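Local coordinates for carbohydrate binding module E1 (PDB 5KLE), which binds cello-oligosaccharides such as cellopentaose and probably helps to hold a parent enzyme on cellulose, at residues F13-T16 against E22-A25; G38-G43 against A72-G77; S50-T55 against R88-K93; Q59-T62 against W68-V71. One frame throughout, in Å; residues are numbered along the deposited sequence.

In the fold
Two packed beta sheets make this module a sandwich, and the four contacts illustrate how the strands that pack in the core also carry the residues that meet the sugar. Each interaction contributes one strand of the antiparallel sheet, whose order 23-25, 90-96, 40-44, 67-71 passes through interactions 1, 3, 2 and 4. Neighbours along it are stitched together by backbone: Ala25 N lies 2.8 Å from Phe90 O, Gly43 O 2.9 Å from Lys93 N, and Ile42 O 2.7 Å from Thr69 N. Interactions 1 and 4 have centres about 17 Å apart, with the buried interaction 3 about 9 Å from either. Glu22, Lys93 and Trp68, from interactions 1, 3 and 4, join Trp45 and Trp97 around the glycan.

Interaction 1: residues F13-T16 against E22-A25; sequences FNKT and EFSA. With BGC (beta-D-glucopyranose), chain B.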
loop_
_atom_site.group_PDB
_atom_site.type_symbol
_atom_site.label_atom_id
_atom_site.label_comp_id
_atom_site.label_asym_id
_atom_site.label_seq_id
_atom_site.Cartn_x
_atom_site.Cartn_y
_atom_site.Cartn_z
ATOM N N PHE A 13 11.305 -5.675 -1.143
ATOM C CA PHE A 13 10.043 -5.344 -1.798
ATOM C C PHE A 13 9.912 -6.152 -3.088
ATOM O O PHE A 13 10.893 -6.361 -3.828
ATOM C CB PHE A 13 9.946 -3.830 -2.074
ATOM C CG PHE A 13 10.974 -3.293 -3.040
ATOM C CD1 PHE A 13 12.255 -2.927 -2.589
ATOM C CD2 PHE A 13 10.680 -3.158 -4.388
ATOM C CE1 PHE A 13 13.200 -2.401 -3.472
ATOM C CE2 PHE A 13 11.623 -2.660 -5.280
ATOM C CZ PHE A 13 12.876 -2.283 -4.832
ATOM N N ASN A 14 8.702 -6.647 -3.351
ATOM C CA ASN A 14 8.482 -7.496 -4.510
ATOM C C ASN A 14 7.694 -6.840 -5.630
ATOM O O ASN A 14 7.613 -7.427 -6.722
ATOM C CB ASN A 14 7.829 -8.841 -4.103
ATOM C CG ASN A 14 6.386 -8.698 -3.635
ATOM O OD1 ASN A 14 5.983 -7.658 -3.080
ATOM N ND2 ASN A 14 5.602 -9.757 -3.838
ATOM N N LYS A 15 7.179 -5.632 -5.418
ATOM C CA LYS A 15 6.465 -4.877 -6.443
ATOM C C LYS A 15 6.758 -3.396 -6.263
ATOM O O LYS A 15 7.042 -2.945 -5.148
ATOM C CB LYS A 15 4.953 -5.124 -6.347
ATOM C CG LYS A 15 4.542 -6.590 -6.663
ATOM C CD LYS A 15 3.045 -6.828 -6.482
ATOM C CE LYS A 15 2.714 -8.245 -6.960
ATOM N NZ LYS A 15 1.277 -8.658 -6.651
ATOM N N THR A 16 6.643 -2.629 -7.349
ATOM C CA THR A 16 6.796 -1.172 -7.315
ATOM C C THR A 16 5.552 -0.519 -7.909
ATOM O O THR A 16 5.186 -0.807 -9.059
ATOM C CB THR A 16 8.050 -0.738 -8.081
ATOM O OG1 THR A 16 9.230 -1.321 -7.491
ATOM C CG2 THR A 16 8.195 0.780 -8.056
ATOM N N GLU A 22 -3.161 1.290 -11.456
ATOM C CA GLU A 22 -3.631 0.102 -10.746
ATOM C C GLU A 22 -2.749 -1.114 -11.034
ATOM O O GLU A 22 -2.184 -1.274 -12.132
ATOM C CB GLU A 22 -5.074 -0.233 -11.125
ATOM C CG GLU A 22 -6.124 0.659 -10.494
ATOM C CD GLU A 22 -7.510 0.016 -10.498
ATOM O OE1 GLU A 22 -8.304 0.338 -9.603
ATOM O OE2 GLU A 22 -7.792 -0.823 -11.385
ATOM N N PHE A 23 -2.651 -1.993 -10.039
ATOM C CA PHE A 23 -1.909 -3.237 -10.190
ATOM C C PHE A 23 -2.574 -4.299 -9.318
ATOM O O PHE A 23 -3.314 -3.985 -8.389
ATOM C CB PHE A 23 -0.416 -3.042 -9.884
ATOM C CG PHE A 23 -0.132 -2.667 -8.454
ATOM C CD1 PHE A 23 -0.209 -1.349 -8.015
ATOM C CD2 PHE A 23 0.178 -3.665 -7.531
ATOM C CE1 PHE A 23 0.073 -1.032 -6.668
ATOM C CE2 PHE A 23 0.446 -3.366 -6.208
ATOM C CZ PHE A 23 0.383 -2.062 -5.766
ATOM N N SER A 24 -2.334 -5.558 -9.648
ATOM C CA SER A 24 -2.898 -6.666 -8.885
ATOM C C SER A 24 -2.068 -6.916 -7.642
ATOM O O SER A 24 -0.835 -7.021 -7.727
ATOM C CB SER A 24 -2.875 -7.935 -9.737
ATOM O OG SER A 24 -3.528 -8.991 -9.059
ATOM N N ALA A 25 -2.737 -6.997 -6.485
ATOM C CA ALA A 25 -2.072 -7.078 -5.186
ATOM C C ALA A 25 -2.623 -8.243 -4.387
ATOM O O ALA A 25 -3.794 -8.631 -4.557
ATOM C CB ALA A 25 -2.310 -5.794 -4.405
HETATM C C2 BGC B . -14.499 2.739 -11.024
HETATM C C3 BGC B . -14.504 1.181 -11.019
HETATM C C4 BGC B . -13.251 0.663 -11.595
HETATM C C5 BGC B . -11.989 1.311 -10.991
HETATM C C6 BGC B . -10.820 0.752 -11.750
HETATM C C1 BGC B . -13.207 3.217 -10.413
HETATM O O2 BGC B . -15.527 3.414 -10.369
HETATM O O3 BGC B . -15.422 0.742 -11.976
HETATM O O4 BGC B . -13.152 -0.742 -11.547
HETATM O O5 BGC B . -12.145 2.697 -11.133
HETATM O O6 BGC B . -9.710 1.648 -11.616
#
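Lys15 spans the gap to Phe23, Ser24 and Ala25, and it does nearly all the work of this contact. Just before it, Asn14 turns its amide to the start of strand 30-35 and the residue before it: OD1 takes the backbone N-H of Cys30 and ND2 gives to Asp29. The next side chain, that of Lys15, sets out beside its own backbone N (chi1 -65°) and stays extended from there on, a shape that carries the ammonium group across to the other segment. On the way its CD passes Phe23 CE2 at 4.3 Å, approaching the ring obliquely. At the far end NZ donates to Ser24 O at 2.9 Å. The bond is bent at the acceptor, with a C=O...N angle of 139°, and the nitrogen stands 26° out of the carbonyl plane. NZ also lies 4.0 Å from Ala25 CA. Its stronger polar partner is Asp29, to which it forms a salt bridge; with an alanine here, Asp29 would probably be left without its counter-charge and Ser24 O without this donor. On the opposite side of segment 22-25, Glu22 OE1 accepts from the glucose O6 of chain B at 2.8 Å, although Glu22 was modelled in two conformers and this bond is therefore less certain. Strand 15-16 runs beside strand 30-35 in one sheet of the sandwich and strand 23-25 beside 90-96 in the other, while Phe23 fills the space between them against Ile31 and Val92.

Interaction 2: residues G38-G43 against A72-G77; sequences GTLQIG and ANAANG
At one end of the beta sandwich, Gly38 and Leu40 meet Asn76 and Ala74, where the loop 72-77 leaves one sheet to begin strand 77-86 of the other. The direct apolar touch is small: Leu40 CB lies 4.0 Å from Ala74 CB. Leu40 CD2 adds a second approach to the same methyl, at 4.1 Å. With CG anti to the backbone N (chi1 176°), the rest of the leucine runs on toward Ile54 and Tyr33, and so only its base and one methyl serve the loop. Where the chain crosses from one sheet of the sandwich to the other, three waters join the loop to segment 38-43. One takes the N-H of Leu40, with its oxygen 3.0 Å from Leu40 N, and also that of Ala74, 3.2 Å from Ala74 N. A second accepts from Gly38 N at 3.1 Å and from Asn76 ND2 at 3.2 Å. The third donates to Gly38 O at 2.9 Å, and Asn76 ND2 reaches it by a weak bond. Asn76 OD1 turns instead to the ammonium group of Lys35, which also gives to Gly38 O and Ala74 O and so ties both segments to strand 30-35. Within the first segment, Gln41 NE2 donates to Thr39 O at 3.1 Å, arriving from above the carbonyl plane, while Gln41 OE1 is held by Thr70 OG1.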
loop_
_atom_site.group_PDB
_atom_site.type_symbol
_atom_site.label_atom_id
_atom_site.label_comp_id
_atom_site.label_asym_id
_atom_site.label_seq_id
_atom_site.Cartn_x
_atom_site.Cartn_y
_atom_site.Cartn_z
ATOM N N GLY A 38 2.581 16.031 -0.736
ATOM C CA GLY A 38 1.180 15.852 -0.446
ATOM C C GLY A 38 0.881 14.708 0.504
ATOM O O GLY A 38 1.724 14.283 1.311
ATOM N N THR A 39 -0.332 14.174 0.369
ATOM C CA THR A 39 -0.873 13.173 1.283
ATOM C C THR A 39 -1.133 11.875 0.527
ATOM O O THR A 39 -1.784 11.883 -0.528
ATOM C CB THR A 39 -2.167 13.653 1.940
ATOM O OG1 THR A 39 -1.898 14.867 2.663
ATOM C CG2 THR A 39 -2.707 12.607 2.896
ATOM N N LEU A 40 -0.625 10.769 1.076
ATOM C CA LEU A 40 -0.789 9.448 0.445
ATOM C C LEU A 40 -2.261 9.026 0.406
ATOM O O LEU A 40 -3.014 9.252 1.359
ATOM C CB LEU A 40 0.018 8.404 1.232
ATOM C CG LEU A 40 -0.103 6.950 0.779
ATOM C CD1 LEU A 40 0.664 6.794 -0.546
ATOM C CD2 LEU A 40 0.474 5.980 1.831
ATOM N N GLN A 41 -2.662 8.388 -0.696
ATOM C CA GLN A 41 -4.009 7.851 -0.897
ATOM C C GLN A 41 -3.872 6.416 -1.425
ATOM O O GLN A 41 -3.029 6.152 -2.299
ATOM C CB GLN A 41 -4.750 8.699 -1.959
ATOM C CG GLN A 41 -4.576 10.212 -1.812
ATOM C CD GLN A 41 -5.361 10.833 -0.662
ATOM O OE1 GLN A 41 -6.415 10.309 -0.259
ATOM N NE2 GLN A 41 -4.897 11.982 -0.177
ATOM N N ILE A 42 -4.681 5.483 -0.886
ATOM C CA ILE A 42 -4.720 4.071 -1.311
ATOM C C ILE A 42 -6.151 3.784 -1.746
ATOM O O ILE A 42 -7.081 3.992 -0.953
ATOM C CB ILE A 42 -4.295 3.098 -0.198
ATOM C CG1 ILE A 42 -2.870 3.427 0.259
ATOM C CG2 ILE A 42 -4.480 1.645 -0.708
ATOM C CD1 ILE A 42 -2.421 2.625 1.492
ATOM N N GLY A 43 -6.333 3.336 -2.994
ATOM C CA GLY A 43 -7.675 3.144 -3.556
ATOM C C GLY A 43 -7.900 1.798 -4.213
ATOM O O GLY A 43 -7.031 1.282 -4.923
ATOM N N ALA A 72 -2.858 10.066 6.469
ATOM C CA ALA A 72 -2.112 11.203 6.981
ATOM C C ALA A 72 -0.796 10.738 7.604
ATOM O O ALA A 72 -0.646 9.584 8.031
ATOM C CB ALA A 72 -2.941 11.972 8.024
ATOM N N ASN A 73 0.185 11.617 7.578
ATOM C CA ASN A 73 1.438 11.390 8.289
ATOM C C ASN A 73 2.327 10.332 7.637
ATOM O O ASN A 73 3.203 9.775 8.299
ATOM C CB ASN A 73 1.210 11.058 9.774
ATOM C CG ASN A 73 0.301 12.057 10.469
ATOM O OD1 ASN A 73 0.405 13.272 10.260
ATOM N ND2 ASN A 73 -0.607 11.547 11.299
ATOM N N ALA A 74 2.143 10.032 6.357
ATOM C CA ALA A 74 3.110 9.235 5.615
ATOM C C ALA A 74 4.194 10.156 5.062
ATOM O O ALA A 74 3.893 11.208 4.488
ATOM C CB ALA A 74 2.414 8.476 4.485
ATOM N N ALA A 75 5.454 9.757 5.236
ATOM C CA ALA A 75 6.591 10.571 4.815
ATOM C C ALA A 75 6.612 10.751 3.299
ATOM O O ALA A 75 6.089 9.930 2.542
ATOM C CB ALA A 75 7.893 9.893 5.257
ATOM N N ASN A 76 7.210 11.855 2.856
ATOM C CA ASN A 76 7.605 11.952 1.461
ATOM C C ASN A 76 8.825 11.064 1.230
ATOM O O ASN A 76 9.521 10.667 2.168
ATOM C CB ASN A 76 7.913 13.394 1.066
ATOM C CG ASN A 76 6.667 14.279 1.057
ATOM O OD1 ASN A 76 5.564 13.802 0.772
ATOM N ND2 ASN A 76 6.828 15.563 1.365
ATOM N N GLY A 77 9.100 10.779 -0.032
ATOM C CA GLY A 77 10.183 9.866 -0.386
ATOM C C GLY A 77 9.710 8.449 -0.646
ATOM O O GLY A 77 8.531 8.185 -0.918
HETATM O O HOH W 1 4.597 17.814 0.754
HETATM O O HOH W 2 3.627 16.115 2.519
HETATM O O HOH W 3 0.635 11.266 3.756
#

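Interaction 3: residues S50-T55 against R88-K93; sequences SSYNIT and RSFNVK. With BGC (beta-D-glucopyranose), chain C.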
loop_
_atom_site.group_PDB
_atom_site.type_symbol
_atom_site.label_atom_id
_atom_site.label_comp_id
_atom_site.label_asym_id
_atom_site.label_seq_id
_atom_site.Cartn_x
_atom_site.Cartn_y
_atom_site.Cartn_z
ATOM N N SER A 50 -8.963 -4.739 2.585
ATOM C CA SER A 50 -7.521 -4.916 2.746
ATOM C C SER A 50 -6.972 -4.067 3.890
ATOM O O SER A 50 -7.608 -3.113 4.344
ATOM C CB SER A 50 -6.781 -4.593 1.422
ATOM O OG SER A 50 -7.021 -3.253 1.013
ATOM N N SER A 51 -5.777 -4.424 4.373
ATOM C CA SER A 51 -5.105 -3.627 5.399
ATOM C C SER A 51 -3.603 -3.593 5.140
ATOM O O SER A 51 -3.052 -4.498 4.510
ATOM C CB SER A 51 -5.410 -4.110 6.812
ATOM O OG SER A 51 -4.792 -5.350 7.087
ATOM N N TYR A 52 -2.946 -2.544 5.663
ATOM C CA TYR A 52 -1.559 -2.223 5.335
ATOM C C TYR A 52 -0.799 -1.672 6.534
ATOM O O TYR A 52 -1.369 -1.014 7.417
ATOM C CB TYR A 52 -1.495 -1.078 4.279
ATOM C CG TYR A 52 -2.388 -1.315 3.070
ATOM C CD1 TYR A 52 -1.867 -1.852 1.876
ATOM C CD2 TYR A 52 -3.778 -1.081 3.141
ATOM C CE1 TYR A 52 -2.693 -2.112 0.785
ATOM C CE2 TYR A 52 -4.624 -1.371 2.040
ATOM C CZ TYR A 52 -4.051 -1.848 0.855
ATOM O OH TYR A 52 -4.867 -2.153 -0.238
ATOM N N ASN A 53 0.504 -1.911 6.532
ATOM C CA ASN A 53 1.454 -1.252 7.437
ATOM C C ASN A 53 2.549 -0.602 6.602
ATOM O O ASN A 53 3.126 -1.257 5.723
ATOM C CB ASN A 53 2.166 -2.247 8.370
ATOM C CG ASN A 53 1.251 -2.869 9.412
ATOM O OD1 ASN A 53 0.218 -2.309 9.761
ATOM N ND2 ASN A 53 1.665 -4.030 9.958
ATOM N N ILE A 54 2.880 0.661 6.904
ATOM C CA ILE A 54 3.979 1.357 6.228
ATOM C C ILE A 54 5.219 1.246 7.100
ATOM O O ILE A 54 5.168 1.556 8.303
ATOM C CB ILE A 54 3.632 2.837 5.986
ATOM C CG1 ILE A 54 2.445 2.932 5.038
ATOM C CG2 ILE A 54 4.855 3.602 5.459
ATOM C CD1 ILE A 54 1.967 4.352 4.742
ATOM N N THR A 55 6.339 0.804 6.517
ATOM C CA THR A 55 7.551 0.617 7.329
ATOM C C THR A 55 7.989 1.947 7.929
ATOM O O THR A 55 8.100 2.956 7.230
ATOM C CB THR A 55 8.655 0.009 6.479
ATOM O OG1 THR A 55 8.134 -1.219 5.946
ATOM C CG2 THR A 55 9.920 -0.304 7.340
ATOM N N ARG A 88 -8.328 -12.256 -1.144
ATOM C CA ARG A 88 -8.085 -12.680 -2.524
ATOM C C ARG A 88 -7.392 -11.533 -3.251
ATOM O O ARG A 88 -7.363 -10.401 -2.762
ATOM C CB ARG A 88 -9.387 -13.058 -3.244
ATOM C CG ARG A 88 -10.428 -11.898 -3.409
ATOM C CD ARG A 88 -11.791 -12.368 -4.013
ATOM N NE ARG A 88 -12.427 -13.355 -3.105
ATOM C CZ ARG A 88 -13.598 -13.221 -2.499
ATOM N NH1 ARG A 88 -14.422 -12.180 -2.751
ATOM N NH2 ARG A 88 -13.937 -14.175 -1.644
ATOM N N SER A 89 -6.794 -11.833 -4.400
ATOM C CA SER A 89 -6.121 -10.761 -5.131
ATOM C C SER A 89 -7.112 -9.676 -5.549
ATOM O O SER A 89 -8.300 -9.930 -5.816
ATOM C CB SER A 89 -5.371 -11.307 -6.356
ATOM O OG SER A 89 -6.285 -11.807 -7.355
ATOM N N PHE A 90 -6.619 -8.444 -5.602
ATOM C CA PHE A 90 -7.494 -7.311 -5.880
ATOM C C PHE A 90 -6.687 -6.254 -6.617
ATOM O O PHE A 90 -5.452 -6.286 -6.612
ATOM C CB PHE A 90 -8.119 -6.748 -4.571
ATOM C CG PHE A 90 -7.093 -6.226 -3.565
ATOM C CD1 PHE A 90 -6.314 -7.090 -2.775
ATOM C CD2 PHE A 90 -6.943 -4.883 -3.379
ATOM C CE1 PHE A 90 -5.376 -6.568 -1.843
ATOM C CE2 PHE A 90 -6.027 -4.365 -2.460
ATOM C CZ PHE A 90 -5.228 -5.196 -1.700
ATOM N N ASN A 91 -7.367 -5.314 -7.288
ATOM C CA ASN A 91 -6.648 -4.250 -8.002
ATOM C C ASN A 91 -6.621 -2.997 -7.132
ATOM O O ASN A 91 -7.673 -2.510 -6.697
ATOM C CB ASN A 91 -7.317 -3.914 -9.334
ATOM C CG ASN A 91 -7.156 -5.003 -10.357
ATOM O OD1 ASN A 91 -6.180 -5.768 -10.338
ATOM N ND2 ASN A 91 -8.080 -5.039 -11.312
ATOM N N VAL A 92 -5.423 -2.447 -6.923
ATOM C CA VAL A 92 -5.236 -1.312 -6.022
ATOM C C VAL A 92 -4.387 -0.273 -6.731
ATOM O O VAL A 92 -3.587 -0.612 -7.609
ATOM C CB VAL A 92 -4.578 -1.772 -4.700
ATOM C CG1 VAL A 92 -3.132 -2.182 -4.937
ATOM C CG2 VAL A 92 -4.679 -0.679 -3.636
ATOM N N LYS A 93 -4.569 1.012 -6.366
ATOM C CA LYS A 93 -3.618 2.047 -6.788
ATOM C C LYS A 93 -3.216 2.934 -5.627
ATOM O O LYS A 93 -3.978 3.129 -4.681
ATOM C CB LYS A 93 -4.081 2.891 -7.974
ATOM C CG LYS A 93 -5.453 3.501 -7.816
ATOM C CD LYS A 93 -5.754 4.249 -9.114
ATOM C CE LYS A 93 -7.169 4.681 -9.238
ATOM N NZ LYS A 93 -7.364 5.387 -10.568
HETATM C C2 BGC C . -10.624 6.851 -9.282
HETATM C C3 BGC C . -11.174 5.862 -10.266
HETATM C C4 BGC C . -12.478 5.271 -9.737
HETATM C C5 BGC C . -13.428 6.348 -9.420
HETATM C C6 BGC C . -14.627 5.847 -8.655
HETATM C C1 BGC C . -11.687 7.901 -8.964
HETATM O O2 BGC C . -9.452 7.446 -9.816
HETATM O O3 BGC C . -10.203 4.851 -10.470
HETATM O O4 BGC C . -13.074 4.523 -10.685
HETATM O O5 BGC C . -12.856 7.306 -8.571
HETATM O O6 BGC C . -15.271 6.936 -8.087
#
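Between segments 50-55 and 88-93 the CA atoms of Ser50 and Phe90 come closest, 9.0 Å apart, where the segments 50-54 and 90-93 pass at a closest axial distance of 11.1 Å with 46° between their directions. That spacing is bridged by side chains. Tyr52 and Phe90 come from opposite directions, and the tyrosine hydroxyl arrives at the edge of the phenylalanine ring, near its plane, with Tyr52 OH 3.3 Å from Phe90 CE2. The oxygen thus faces the ring's C-H rim. What fixes it there is Ser50, whose OG sits between its own backbone N and carbonyl carbon (chi1 60°) and accepts the hydroxyl proton, Tyr52 OH to Ser50 OG measuring 2.7 Å. Ser50 also presses its carbon on the ring, with CB 3.5 Å from Phe90 CZ, an oblique approach. An alanine in place of Ser50 would probably keep that carbon contact but leave the buried tyrosine hydroxyl without its acceptor and freer to turn. Val92 also touches the hydroxyl, its CG2 3.7 Å from Tyr52 OH. Strand alternation sends Lys93 outward, to the carbohydrate: its extended chain brings NZ to O3 of the chain C glucose at 2.9 Å and to O2 of the same sugar at 3.0 Å. Strand 50-54 lies between strands 77-86 and 61-63, with Ile81 and Ile83 packing on Tyr52, whereas strand 90-96 lies between 23-25 and 40-44, where Phe90 touches Ala25 and Ser44 and Ile42 touches both Tyr52 and Val92.

Interaction 4: residues Q59-T62 against W68-V71; sequences QGIT and WTTV. With BGC (beta-D-glucopyranose), chain D.
Ile61 meets Val71 and Thr69 with both arms of its side chain. From CB, the branch CG2 reaches Val71 CG2 at 3.8 Å, and the same methyl lies 3.9 Å from Thr69 CG2. The other arm starts with CG1, 4.2 Å from Val71 CG1, and finishes with CD1 at 3.9 Å from that same valine methyl. The isoleucine and valine chains cross at about a right angle, and both also pack on Ile54. Strands 61-63 and 67-71 are outer strands of the two sheets, so this is the sandwich closing along one side; Gly60 and Ile61 both face Tyr52, a G1 beta bulge. A polar bond supplements the methyls: Thr69 OG1 donates to Thr62 O at 2.8 Å, only 16° out of the carbonyl plane, and the same hydroxyl is also hydrogen-bonded to Asn63 ND2. On the outer face, Trp68 aims its indole N-H at the sugar of chain D, with NE1 2.9 Å from the glucose O4. That bond is nearly straight at 176° and lies in the ring plane, while Trp45 and Trp97 meet the indole edge-to-face.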
loop_
_atom_site.group_PDB
_atom_site.type_symbol
_atom_site.label_atom_id
_atom_site.label_comp_id
_atom_site.label_asym_id
_atom_site.label_seq_id
_atom_site.Cartn_x
_atom_site.Cartn_y
_atom_site.Cartn_z
ATOM N N GLN A 59 0.495 2.508 10.775
ATOM C CA GLN A 59 0.203 1.084 10.924
ATOM C C GLN A 59 -1.301 0.862 10.973
ATOM O O GLN A 59 -2.064 1.739 11.407
ATOM C CB GLN A 59 0.796 0.556 12.231
ATOM C CG GLN A 59 2.283 0.806 12.404
ATOM C CD GLN A 59 3.095 -0.146 11.539
ATOM O OE1 GLN A 59 3.090 -1.380 11.725
ATOM N NE2 GLN A 59 3.814 0.417 10.591
ATOM N N GLY A 60 -1.737 -0.312 10.523
ATOM C CA GLY A 60 -3.151 -0.648 10.607
ATOM C C GLY A 60 -4.061 0.175 9.712
ATOM O O GLY A 60 -5.222 0.427 10.082
ATOM N N ILE A 61 -3.571 0.618 8.552
ATOM C CA ILE A 61 -4.398 1.294 7.557
ATOM C C ILE A 61 -5.395 0.298 6.985
ATOM O O ILE A 61 -5.025 -0.829 6.675
ATOM C CB ILE A 61 -3.478 1.809 6.427
ATOM C CG1 ILE A 61 -2.386 2.756 6.953
ATOM C CG2 ILE A 61 -4.281 2.443 5.282
ATOM C CD1 ILE A 61 -1.152 2.723 6.074
ATOM N N THR A 62 -6.645 0.710 6.777
ATOM C CA THR A 62 -7.643 -0.181 6.192
ATOM C C THR A 62 -8.279 0.448 4.961
ATOM O O THR A 62 -8.408 1.676 4.856
ATOM C CB THR A 62 -8.760 -0.557 7.195
ATOM O OG1 THR A 62 -9.430 0.635 7.676
ATOM C CG2 THR A 62 -8.169 -1.306 8.369
ATOM N N TRP A 68 -11.265 5.348 -1.737
ATOM C CA TRP A 68 -9.926 5.751 -1.309
ATOM C C TRP A 68 -9.816 5.829 0.207
ATOM O O TRP A 68 -10.719 6.331 0.892
ATOM C CB TRP A 68 -9.646 7.173 -1.805
ATOM C CG TRP A 68 -9.477 7.330 -3.300
ATOM C CD1 TRP A 68 -10.416 7.785 -4.186
ATOM C CD2 TRP A 68 -8.291 7.076 -4.061
ATOM N NE1 TRP A 68 -9.886 7.826 -5.455
ATOM C CE2 TRP A 68 -8.582 7.400 -5.407
ATOM C CE3 TRP A 68 -7.015 6.618 -3.732
ATOM C CZ2 TRP A 68 -7.637 7.276 -6.431
ATOM C CZ3 TRP A 68 -6.052 6.498 -4.756
ATOM C CH2 TRP A 68 -6.377 6.825 -6.087
ATOM N N THR A 69 -8.659 5.420 0.715
ATOM C CA THR A 69 -8.248 5.681 2.090
ATOM C C THR A 69 -7.172 6.753 2.062
ATOM O O THR A 69 -6.138 6.578 1.406
ATOM C CB THR A 69 -7.678 4.400 2.700
ATOM O OG1 THR A 69 -8.703 3.400 2.721
ATOM C CG2 THR A 69 -7.231 4.672 4.123
ATOM N N THR A 70 -7.393 7.843 2.798
ATOM C CA THR A 70 -6.371 8.867 2.982
ATOM C C THR A 70 -5.473 8.466 4.150
ATOM O O THR A 70 -5.976 8.067 5.215
ATOM C CB THR A 70 -7.041 10.218 3.249
ATOM O OG1 THR A 70 -7.831 10.562 2.113
ATOM C CG2 THR A 70 -6.023 11.302 3.497
ATOM N N VAL A 71 -4.150 8.520 3.949
ATOM C CA VAL A 71 -3.195 8.144 5.000
ATOM C C VAL A 71 -2.414 9.394 5.407
ATOM O O VAL A 71 -1.405 9.758 4.777
ATOM C CB VAL A 71 -2.253 7.027 4.534
ATOM C CG1 VAL A 71 -1.314 6.606 5.680
ATOM C CG2 VAL A 71 -3.050 5.816 4.024
HETATM C C2 BGC D . -11.194 12.202 -6.716
HETATM C C3 BGC D . -11.554 10.701 -6.775
HETATM C C4 BGC D . -10.987 10.033 -8.023
HETATM C C5 BGC D . -9.535 10.416 -8.185
HETATM C C6 BGC D . -8.857 10.067 -9.514
HETATM C C1 BGC D . -9.720 12.390 -6.927
HETATM O O2 BGC D . -11.452 12.720 -5.447
HETATM O O3 BGC D . -12.954 10.567 -6.750
HETATM O O4 BGC D . -11.170 8.643 -7.897
HETATM O O5 BGC D . -9.364 11.790 -8.093
HETATM O O6 BGC D . -7.580 10.537 -9.604
#